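Local coordinates for axin interactor, dorsalization-associated protein (Danio rerio, PDB 2QZQ), which acts as a ventralizing factor in the embryo, binding axin, disrupting axin homodimers and so inhibiting axin-mediated JNK activation, at residues A[40-43]-A[44-48]. Residues are numbered along the deposited sequence; the frame is centred on the assembly and turned at random.
Sequences VKDL and NGIDL
Lys41 reaches across the hairpin and ends on Asp47. Its CB packs 4.0 Å from Gly45 C, and CG continues past the same glycine. The chain bends at chi2 (-64°). CD lies between Gly45 O (3.4 Å) and Asp47 OD1 (3.3 Å), and CE keeps near both. NZ then closes a salt bridge to Asp47 OD1 at 2.8 Å, approaching from above the carboxylate plane. The two side chains run alongside each other, pointing the same way. A water accepts from Val40 N and lies 2.7 Å from Asp47 OD1, to which it can donate. Phe129 adds a cation-pi contact to Lys41. A methionine here would probably leave the Asp47 carboxylate without its charged mate and freer to turn.

At the turn, Asp42 does the gripping. Its CG sits between the backbone N and the carbonyl carbon (chi1 70°), which turns OD1 back over the loop. OD1 accepts Ile46 N at 3.0 Å, well out of the carboxylate plane, and a weak, bent bond from Asn44 N. Ile46 CB lies against the same carboxylate. Asp42 O takes Gly45 N at 2.9 Å, closing a type I turn from Asp42 to Gly45, and Arg131 also bonds this oxygen.

Further back, Asp42 N binds Ile46 O, and Leu48 N gives Val40 O a nearly straight bond (178°). Leu48 CD1 meets Val40 CG1 at 4.1 Å, the two side chains crossing at about a right angle. Pro81 and Ala84 also touch Leu48.

Lys41 and Asp47 form a single beta bridge. The type I turn with a G1 bulge at Gly45, whose phi is positive, makes this a 3:5 beta hairpin. It ends strand 34-41 of the C2-type beta sandwich that forms the protein's C-terminal domain, in a probable axin-binding region.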
# COMPACT_ATOMS: atom_id res chain seq x y z
N VAL A 40 1.08 6.27 -5.98
CA VAL A 40 0.02 7.27 -5.94
C VAL A 40 -0.39 7.52 -7.39
O VAL A 40 0.44 7.94 -8.22
CB VAL A 40 0.49 8.57 -5.27
CG1 VAL A 40 -0.67 9.58 -5.17
CG2 VAL A 40 1.05 8.28 -3.86
N LYS A 41 -1.65 7.22 -7.70
CA LYS A 41 -2.16 7.25 -9.08
C LYS A 41 -3.22 8.32 -9.22
O LYS A 41 -3.99 8.53 -8.29
CB LYS A 41 -2.79 5.89 -9.46
CG LYS A 41 -1.83 4.67 -9.46
CD LYS A 41 -0.74 4.80 -10.50
CE LYS A 41 -0.25 3.41 -10.96
NZ LYS A 41 0.92 2.96 -10.21
N ASP A 42 -3.28 8.99 -10.37
CA ASP A 42 -4.40 9.92 -10.64
C ASP A 42 -5.68 9.16 -10.97
O ASP A 42 -5.71 7.92 -10.99
CB ASP A 42 -4.05 11.02 -11.68
CG ASP A 42 -3.88 10.50 -13.11
OD1 ASP A 42 -4.21 9.34 -13.42
OD2 ASP A 42 -3.38 11.28 -13.96
N LEU A 43 -6.75 9.91 -11.24
CA LEU A 43 -8.02 9.30 -11.67
C LEU A 43 -7.89 8.30 -12.79
O LEU A 43 -8.68 7.35 -12.87
CB LEU A 43 -8.97 10.37 -12.18
CG LEU A 43 -10.02 10.90 -11.23
CD1 LEU A 43 -10.92 11.77 -12.08
CD2 LEU A 43 -10.78 9.77 -10.55
N ASN A 44 -6.95 8.55 -13.69
CA ASN A 44 -6.81 7.70 -14.86
C ASN A 44 -5.79 6.59 -14.68
O ASN A 44 -5.45 5.92 -15.65
CB ASN A 44 -6.50 8.54 -16.10
CG ASN A 44 -7.62 9.54 -16.43
OD1 ASN A 44 -7.36 10.73 -16.63
ND2 ASN A 44 -8.86 9.07 -16.48
N GLY A 45 -5.32 6.39 -13.45
CA GLY A 45 -4.40 5.30 -13.13
C GLY A 45 -2.95 5.58 -13.49
O GLY A 45 -2.15 4.66 -13.61
N ILE A 46 -2.62 6.86 -13.63
CA ILE A 46 -1.26 7.31 -13.97
C ILE A 46 -0.52 7.74 -12.72
O ILE A 46 -1.06 8.49 -11.91
CB ILE A 46 -1.26 8.51 -14.99
CG1 ILE A 46 -2.04 8.18 -16.27
CG2 ILE A 46 0.18 9.01 -15.30
CD1 ILE A 46 -1.75 6.81 -16.89
N ASP A 47 0.72 7.27 -12.58
CA ASP A 47 1.61 7.66 -11.50
C ASP A 47 1.84 9.16 -11.36
O ASP A 47 2.26 9.83 -12.30
CB ASP A 47 2.95 6.97 -11.62
CG ASP A 47 2.89 5.53 -11.16
OD1 ASP A 47 2.49 5.27 -10.00
OD2 ASP A 47 3.23 4.67 -11.98
N LEU A 48 1.54 9.67 -10.16
CA LEU A 48 1.73 11.07 -9.83
C LEU A 48 3.06 11.25 -9.10
O LEU A 48 3.58 12.36 -9.00
CB LEU A 48 0.58 11.54 -8.92
CG LEU A 48 -0.79 11.78 -9.56
CD1 LEU A 48 -1.85 11.73 -8.46
CD2 LEU A 48 -0.84 13.12 -10.29
O HOH W 1 3.40 6.23 -7.61